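Local coordinates for periplasmic oligopeptide-binding protein (Burkholderia pseudomallei, PDB 3ZS6) that probably binds oligopeptides in the periplasm and passes them to an ABC transporter for import into the cell, at residues A[477-489]-A[494-506]. Numbering follows the deposited sequence.
Sequences ADRLVKSYVGGYT and IDMRASQDMYLIK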
ATOM      1  N   ALA A 477      -2.580   6.329  12.088  1.00 23.74           N
ATOM      2  CA  ALA A 477      -2.980   4.932  12.260  1.00 23.15           C
ATOM      3  C   ALA A 477      -4.220   4.777  13.148  1.00 19.63           C
ATOM      4  O   ALA A 477      -4.691   3.656  13.391  1.00 18.56           O
ATOM      5  CB  ALA A 477      -1.816   4.133  12.858  1.00 32.12           C
ATOM      6  N   ASP A 478      -4.727   5.903  13.639  1.00 16.56           N
ATOM      7  CA  ASP A 478      -5.850   5.927  14.568  1.00 18.49           C
ATOM      8  C   ASP A 478      -7.039   5.112  14.082  1.00 21.51           C
ATOM      9  O   ASP A 478      -7.549   5.329  12.983  1.00 19.36           O
ATOM     10  CB  ASP A 478      -6.302   7.370  14.830  1.00 17.11           C
ATOM     11  CG  ASP A 478      -5.281   8.173  15.621  1.00 22.64           C
ATOM     12  OD1 ASP A 478      -4.122   7.727  15.734  1.00 25.95           O
ATOM     13  OD2 ASP A 478      -5.638   9.265  16.108  1.00 30.02           O
ATOM     14  N   ARG A 479      -7.476   4.178  14.921  1.00 13.73           N
ATOM     15  CA  ARG A 479      -8.671   3.391  14.648  1.00  7.65           C
ATOM     16  C   ARG A 479      -9.250   2.870  15.965  1.00 12.31           C
ATOM     17  O   ARG A 479      -8.588   2.936  17.010  1.00 13.34           O
ATOM     18  CB  ARG A 479      -8.361   2.231  13.688  1.00 10.32           C
ATOM     19  CG  ARG A 479      -7.454   1.133  14.260  1.00 11.87           C
ATOM     20  CD  ARG A 479      -7.639  -0.202  13.510  1.00 10.60           C
ATOM     21  NE  ARG A 479      -7.447  -0.055  12.066  1.00  9.22           N
ATOM     22  CZ  ARG A 479      -6.276  -0.197  11.447  1.00 10.69           C
ATOM     23  NH1 ARG A 479      -5.178  -0.492  12.139  1.00  9.41           N
ATOM     24  NH2 ARG A 479      -6.199  -0.033  10.132  1.00 14.07           N
ATOM     25  N   LEU A 480     -10.488   2.381  15.916  1.00  9.65           N
ATOM     26  CA  LEU A 480     -11.143   1.818  17.095  0.77 11.66           C
ATOM     27  C   LEU A 480     -11.080   0.298  17.048  1.00 13.18           C
ATOM     28  O   LEU A 480     -11.442  -0.314  16.044  1.00 13.57           O
ATOM     29  CB  LEU A 480     -12.602   2.281  17.185  0.77 12.44           C
ATOM     30  CG  LEU A 480     -12.819   3.763  17.524  0.77 15.24           C
ATOM     31  CD1 LEU A 480     -14.217   4.240  17.126  0.77 14.54           C
ATOM     32  CD2 LEU A 480     -12.560   4.024  19.014  0.77 11.65           C
ATOM     33  N   VAL A 481     -10.604  -0.298  18.136  1.00 10.36           N
ATOM     34  CA  VAL A 481     -10.557  -1.748  18.279  1.00  8.55           C
ATOM     35  C   VAL A 481     -11.064  -2.072  19.685  1.00 13.03           C
ATOM     36  O   VAL A 481     -10.577  -1.517  20.671  1.00 11.87           O
ATOM     37  CB  VAL A 481      -9.136  -2.304  18.083  1.00 11.48           C
ATOM     38  CG1 VAL A 481      -9.108  -3.814  18.307  1.00 11.30           C
ATOM     39  CG2 VAL A 481      -8.599  -1.955  16.676  1.00 10.94           C
ATOM     40  N   LYS A 482     -12.060  -2.948  19.769  1.00 12.76           N
ATOM     41  CA  LYS A 482     -12.735  -3.236  21.037  1.00 11.53           C
ATOM     42  C   LYS A 482     -11.756  -3.696  22.127  1.00 13.14           C
ATOM     43  O   LYS A 482     -10.730  -4.321  21.835  1.00 13.10           O
ATOM     44  CB  LYS A 482     -13.834  -4.283  20.820  1.00 11.92           C
ATOM     45  CG  LYS A 482     -14.964  -3.815  19.892  1.00 10.91           C
ATOM     46  CD  LYS A 482     -15.894  -2.834  20.608  1.00 15.94           C
ATOM     47  CE  LYS A 482     -17.083  -2.435  19.735  1.00 16.77           C
ATOM     48  NZ  LYS A 482     -18.082  -1.632  20.507  1.00 14.13           N
ATOM     49  N   SER A 483     -12.073  -3.369  23.378  1.00 13.51           N
ATOM     50  CA  SER A 483     -11.232  -3.737  24.517  1.00 19.88           C
ATOM     51  C   SER A 483     -11.064  -5.247  24.665  1.00 19.73           C
ATOM     52  O   SER A 483     -10.075  -5.710  25.237  1.00 20.31           O
ATOM     53  CB  SER A 483     -11.789  -3.148  25.820  1.00 21.35           C
ATOM     54  OG  SER A 483     -11.770  -1.732  25.762  1.00 33.17           O
ATOM     55  N   TYR A 484     -12.030  -6.018  24.170  1.00 18.36           N
ATOM     56  CA  TYR A 484     -11.917  -7.479  24.244  1.00 19.10           C
ATOM     57  C   TYR A 484     -11.076  -8.102  23.115  1.00 21.77           C
ATOM     58  O   TYR A 484     -10.911  -9.322  23.066  1.00 17.25           O
ATOM     59  CB  TYR A 484     -13.292  -8.145  24.308  1.00 16.96           C
ATOM     60  CG  TYR A 484     -14.253  -7.710  23.222  1.00 20.28           C
ATOM     61  CD1 TYR A 484     -14.138  -8.199  21.920  1.00 17.97           C
ATOM     62  CD2 TYR A 484     -15.282  -6.814  23.501  1.00 19.36           C
ATOM     63  CE1 TYR A 484     -15.026  -7.798  20.921  1.00 15.56           C
ATOM     64  CE2 TYR A 484     -16.170  -6.414  22.520  1.00 17.90           C
ATOM     65  CZ  TYR A 484     -16.038  -6.904  21.230  1.00 17.38           C
ATOM     66  OH  TYR A 484     -16.933  -6.498  20.258  1.00 17.07           O
ATOM     67  N   VAL A 485     -10.555  -7.277  22.206  1.00 17.19           N
ATOM     68  CA  VAL A 485      -9.655  -7.790  21.167  1.00 13.61           C
ATOM     69  C   VAL A 485      -8.202  -7.731  21.625  1.00 13.71           C
ATOM     70  O   VAL A 485      -7.623  -6.649  21.738  1.00 21.18           O
ATOM     71  CB  VAL A 485      -9.794  -7.045  19.823  1.00 15.32           C
ATOM     72  CG1 VAL A 485      -8.754  -7.569  18.797  1.00 13.11           C
ATOM     73  CG2 VAL A 485     -11.202  -7.191  19.273  1.00 13.07           C
ATOM     74  N   GLY A 486      -7.614  -8.895  21.885  1.00 14.63           N
ATOM     75  CA  GLY A 486      -6.244  -8.966  22.386  1.00 19.70           C
ATOM     76  C   GLY A 486      -5.202  -9.141  21.289  1.00 23.28           C
ATOM     77  O   GLY A 486      -5.525  -9.553  20.165  1.00 17.81           O
ATOM     78  N   GLY A 487      -3.949  -8.824  21.612  1.00 16.89           N
ATOM     79  CA  GLY A 487      -2.843  -8.992  20.682  1.00 18.80           C
ATOM     80  C   GLY A 487      -2.458  -7.776  19.838  1.00 17.97           C
ATOM     81  O   GLY A 487      -1.448  -7.804  19.133  1.00 15.70           O
ATOM     82  N   TYR A 488      -3.258  -6.717  19.888  1.00 14.03           N
ATOM     83  CA  TYR A 488      -2.988  -5.519  19.086  1.00 17.63           C
ATOM     84  C   TYR A 488      -1.784  -4.776  19.659  1.00 12.50           C
ATOM     85  O   TYR A 488      -1.704  -4.571  20.870  1.00 17.07           O
ATOM     86  CB  TYR A 488      -4.217  -4.593  19.072  1.00 19.33           C
ATOM     87  CG  TYR A 488      -4.222  -3.545  17.966  1.00 15.40           C
ATOM     88  CD1 TYR A 488      -3.606  -2.303  18.144  1.00 12.26           C
ATOM     89  CD2 TYR A 488      -4.846  -3.799  16.746  1.00 15.43           C
ATOM     90  CE1 TYR A 488      -3.612  -1.342  17.137  1.00 13.90           C
ATOM     91  CE2 TYR A 488      -4.850  -2.849  15.725  1.00 12.52           C
ATOM     92  CZ  TYR A 488      -4.235  -1.623  15.926  1.00 14.21           C
ATOM     93  OH  TYR A 488      -4.247  -0.683  14.923  1.00 10.87           O
ATOM     94  N   THR A 489      -0.845  -4.376  18.804  1.00 10.39           N
ATOM     95  CA  THR A 489       0.294  -3.577  19.263  1.00 15.51           C
ATOM     96  C   THR A 489       0.333  -2.238  18.539  1.00 19.80           C
ATOM     97  O   THR A 489      -0.358  -2.041  17.536  1.00 17.47           O
ATOM     98  CB  THR A 489       1.649  -4.278  19.034  1.00 18.92           C
ATOM     99  OG1 THR A 489       2.066  -4.076  17.677  1.00 19.63           O
ATOM    100  CG2 THR A 489       1.555  -5.781  19.344  1.00 17.18           C
ATOM    101  N   ILE A 494       3.577  -0.540   9.260  1.00 10.55           N
ATOM    102  CA  ILE A 494       3.006  -0.631   7.920  1.00 12.70           C
ATOM    103  C   ILE A 494       1.567  -1.127   7.963  1.00 13.08           C
ATOM    104  O   ILE A 494       0.942  -1.338   6.934  1.00 17.70           O
ATOM    105  CB  ILE A 494       3.867  -1.463   6.942  1.00 16.10           C
ATOM    106  CG1 ILE A 494       3.814  -2.949   7.264  1.00 14.39           C
ATOM    107  CG2 ILE A 494       5.308  -0.955   6.919  1.00 17.28           C
ATOM    108  CD1 ILE A 494       4.494  -3.801   6.189  1.00 17.61           C
ATOM    109  N   ASP A 495       1.046  -1.288   9.175  1.00 12.09           N
ATOM    110  CA  ASP A 495      -0.348  -1.669   9.387  1.00  8.30           C
ATOM    111  C   ASP A 495      -0.753  -2.940   8.645  1.00 14.57           C
ATOM    112  O   ASP A 495      -1.818  -3.000   8.017  1.00 11.81           O
ATOM    113  CB  ASP A 495      -1.313  -0.518   9.060  1.00 10.00           C
ATOM    114  CG  ASP A 495      -2.743  -0.805   9.531  1.00 12.59           C
ATOM    115  OD1 ASP A 495      -2.934  -1.644  10.445  1.00 14.65           O
ATOM    116  OD2 ASP A 495      -3.679  -0.201   8.992  1.00 12.52           O
ATOM    117  N   MET A 496       0.101  -3.958   8.721  1.00 12.05           N
ATOM    118  CA  MET A 496      -0.231  -5.267   8.182  0.77 13.71           C
ATOM    119  C   MET A 496      -0.522  -6.203   9.353  1.00 13.48           C
ATOM    120  O   MET A 496       0.367  -6.915   9.853  1.00 13.18           O
ATOM    121  CB  MET A 496       0.891  -5.795   7.279  0.77 17.11           C
ATOM    122  CG  MET A 496       0.829  -5.276   5.820  0.77 17.97           C
ATOM    123  SD  MET A 496      -0.606  -5.893   4.889  0.77 22.26           S
ATOM    124  CE  MET A 496      -1.592  -4.412   4.619  0.77 10.02           C
ATOM    125  N   ARG A 497      -1.771  -6.176   9.799  1.00  7.66           N
ATOM    126  CA  ARG A 497      -2.166  -6.871  11.019  1.00  7.13           C
ATOM    127  C   ARG A 497      -3.127  -8.008  10.704  1.00 10.85           C
ATOM    128  O   ARG A 497      -4.312  -7.786  10.463  1.00 12.36           O
ATOM    129  CB  ARG A 497      -2.801  -5.876  12.008  1.00  8.74           C
ATOM    130  CG  ARG A 497      -1.850  -4.737  12.468  1.00 13.52           C
ATOM    131  CD  ARG A 497      -2.608  -3.664  13.263  1.00 10.21           C
ATOM    132  NE  ARG A 497      -1.750  -2.907  14.182  1.00 11.89           N
ATOM    133  CZ  ARG A 497      -1.265  -1.686  13.948  1.00 14.94           C
ATOM    134  NH1 ARG A 497      -1.529  -1.057  12.801  1.00 11.48           N
ATOM    135  NH2 ARG A 497      -0.500  -1.096  14.863  1.00 12.76           N
ATOM    136  N   ALA A 498      -2.592  -9.222  10.692  1.00 12.37           N
ATOM    137  CA  ALA A 498      -3.351 -10.410  10.319  1.00 10.96           C
ATOM    138  C   ALA A 498      -4.278 -10.841  11.437  1.00 13.57           C
ATOM    139  O   ALA A 498      -3.965 -10.682  12.619  1.00 13.41           O
ATOM    140  CB  ALA A 498      -2.399 -11.548   9.959  1.00 11.36           C
ATOM    141  N   SER A 499      -5.418 -11.411  11.068  1.00 11.81           N
ATOM    142  CA  SER A 499      -6.372 -11.876  12.069  1.00 10.87           C
ATOM    143  C   SER A 499      -5.815 -12.989  12.981  1.00 12.66           C
ATOM    144  O   SER A 499      -6.165 -13.064  14.161  1.00 14.02           O
ATOM    145  CB  SER A 499      -7.658 -12.334  11.381  1.00 14.69           C
ATOM    146  OG  SER A 499      -8.211 -11.278  10.614  1.00 13.76           O
ATOM    147  N   GLN A 500      -4.949 -13.847  12.444  1.00 15.64           N
ATOM    148  CA  GLN A 500      -4.462 -14.992  13.221  1.00 12.81           C
ATOM    149  C   GLN A 500      -3.581 -14.590  14.407  1.00 17.66           C
ATOM    150  O   GLN A 500      -3.303 -15.408  15.293  1.00 14.64           O
ATOM    151  CB  GLN A 500      -3.714 -15.997  12.336  1.00 12.44           C
ATOM    152  CG  GLN A 500      -2.359 -15.506  11.820  1.00 16.16           C
ATOM    153  CD  GLN A 500      -1.469 -16.659  11.365  1.00 18.98           C
ATOM    154  OE1 GLN A 500      -1.107 -16.769  10.190  1.00 18.79           O
ATOM    155  NE2 GLN A 500      -1.114 -17.522  12.304  1.00 11.33           N
ATOM    156  N   ASP A 501      -3.125 -13.343  14.416  1.00 13.07           N
ATOM    157  CA  ASP A 501      -2.264 -12.874  15.495  1.00 14.05           C
ATOM    158  C   ASP A 501      -3.070 -12.257  16.643  1.00 19.92           C
ATOM    159  O   ASP A 501      -2.508 -11.916  17.684  1.00 18.76           O
ATOM    160  CB  ASP A 501      -1.206 -11.892  14.960  1.00 13.54           C
ATOM    161  CG  ASP A 501      -0.242 -12.555  13.971  1.00 14.61           C
ATOM    162  OD1 ASP A 501       0.211 -13.680  14.254  1.00 14.17           O
ATOM    163  OD2 ASP A 501       0.043 -11.971  12.904  1.00 14.12           O
ATOM    164  N   MET A 502      -4.383 -12.126  16.456  1.00 15.34           N
ATOM    165  CA  MET A 502      -5.248 -11.574  17.505  1.00 12.71           C
ATOM    166  C   MET A 502      -6.112 -12.664  18.158  1.00 16.77           C
ATOM    167  O   MET A 502      -6.170 -13.792  17.675  1.00 14.70           O
ATOM    168  CB  MET A 502      -6.104 -10.423  16.953  1.00 13.91           C
ATOM    169  CG  MET A 502      -5.293  -9.151  16.658  1.00 18.41           C
ATOM    170  SD  MET A 502      -6.237  -7.823  15.862  1.00 19.03           S
ATOM    171  CE  MET A 502      -6.297  -8.441  14.175  1.00  8.15           C
ATOM    172  N   TYR A 503      -6.770 -12.320  19.260  1.00 15.12           N
ATOM    173  CA  TYR A 503      -7.582 -13.277  19.995  1.00 18.25           C
ATOM    174  C   TYR A 503      -8.545 -12.521  20.888  1.00 14.23           C
ATOM    175  O   TYR A 503      -8.227 -11.438  21.378  1.00 22.05           O
ATOM    176  CB  TYR A 503      -6.695 -14.204  20.845  1.00 20.05           C
ATOM    177  CG  TYR A 503      -5.662 -13.449  21.654  1.00 17.48           C
ATOM    178  CD1 TYR A 503      -5.962 -12.956  22.913  1.00 14.03           C
ATOM    179  CD2 TYR A 503      -4.397 -13.198  21.136  1.00 20.19           C
ATOM    180  CE1 TYR A 503      -5.024 -12.254  23.649  1.00 19.45           C
ATOM    181  CE2 TYR A 503      -3.457 -12.493  21.855  1.00 19.89           C
ATOM    182  CZ  TYR A 503      -3.773 -12.024  23.110  1.00 22.62           C
ATOM    183  OH  TYR A 503      -2.828 -11.323  23.821  1.00 27.38           O
ATOM    184  N   LEU A 504      -9.719 -13.098  21.116  1.00 16.42           N
ATOM    185  CA  LEU A 504     -10.731 -12.448  21.944  1.00 17.34           C
ATOM    186  C   LEU A 504     -10.606 -12.871  23.393  1.00 15.59           C
ATOM    187  O   LEU A 504     -10.442 -14.051  23.689  1.00 19.44           O
ATOM    188  CB  LEU A 504     -12.140 -12.743  21.425  1.00 18.89           C
ATOM    189  CG  LEU A 504     -12.426 -12.295  19.990  1.00 20.08           C
ATOM    190  CD1 LEU A 504     -13.923 -12.254  19.748  1.00 18.65           C
ATOM    191  CD2 LEU A 504     -11.810 -10.931  19.711  1.00 14.28           C
ATOM    192  N   ILE A 505     -10.680 -11.902  24.297  1.00 20.24           N
ATOM    193  CA  ILE A 505     -10.610 -12.192  25.727  1.00 30.14           C
ATOM    194  C   ILE A 505     -11.912 -11.832  26.425  1.00 33.31           C
ATOM    195  O   ILE A 505     -12.785 -11.192  25.836  1.00 30.66           O
ATOM    196  CB  ILE A 505      -9.475 -11.416  26.406  1.00 32.81           C
ATOM    197  CG1 ILE A 505      -9.623  -9.920  26.124  1.00 40.20           C
ATOM    198  CG2 ILE A 505      -8.132 -11.918  25.919  1.00 32.47           C
ATOM    199  CD1 ILE A 505      -8.531  -9.070  26.741  1.00 44.32           C
ATOM    200  N   LYS A 506     -12.032 -12.249  27.683  1.00 35.29           N
ATOM    201  CA  LYS A 506     -13.164 -11.865  28.515  1.00 41.46           C
ATOM    202  C   LYS A 506     -14.425 -12.624  28.126  1.00 51.46           C
ATOM    203  O   LYS A 506     -15.424 -12.023  27.734  1.00 60.74           O
ATOM    204  CB  LYS A 506     -13.397 -10.352  28.429  1.00 39.80           C
ATOM    205  CG  LYS A 506     -14.620  -9.869  29.177  1.00 50.52           C
ATOM    206  CD  LYS A 506     -14.681  -8.350  29.256  1.00 57.42           C
ATOM    207  CE  LYS A 506     -15.761  -7.917  30.248  1.00 60.54           C
ATOM    208  NZ  LYS A 506     -15.855  -6.439  30.407  1.00 62.49           N
TER
HETATM  209  O   HOH W   1      -1.044  -5.014  16.055  1.00 11.48           O
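Arg479 and Asp495 meet end-on in the buried half of this contact, whose other half is a short two-stranded antiparallel sheet, 485-486 with 503-504, near the C-terminus of the solute-binding fold. Arginine suits this place because its two terminal nitrogens match a carboxylate: NH2 meets the syn lone pair of Asp495 OD2 at 2.8 Å, almost straight at 173°, while NH1 reaches OD1 at 3.0 Å. Arg497 NH1 joins OD1 from the same face of the carboxylate, so the acid probably offsets the closeness of the two guanidinium groups. Extended from CG to NE, Arg497 runs across one face of the Tyr488 ring, the planes 5° apart. Tyr488 OH sits 3.2 Å above the guanidinium plane, over its centre, without a hydrogen bond to it, and accepts instead from Arg479 NH1. Arg497 NH2 donates in plane to Thr489 O (2.8 Å), helping to hold the group flat, and NE to a water that also accepts from Thr489 N. Met502 SD, at the Tyr488 ring edge, touches Val485 CG1; Val485 and Leu504 form the non-hydrogen-bonded pair.

The face carrying Tyr503 is closer to solvent, its ring partly exposed. Gly486, lacking a side chain, lets that ring cover its CA in a CH-pi contact. At the partly exposed turn end, Tyr484 OH bonds Asp232 OD1. Gly486 and Tyr503 are the hydrogen-bonded pair: Gly486 N to Tyr503 O 2.7 Å, Tyr503 N to Gly486 O 3.2 Å.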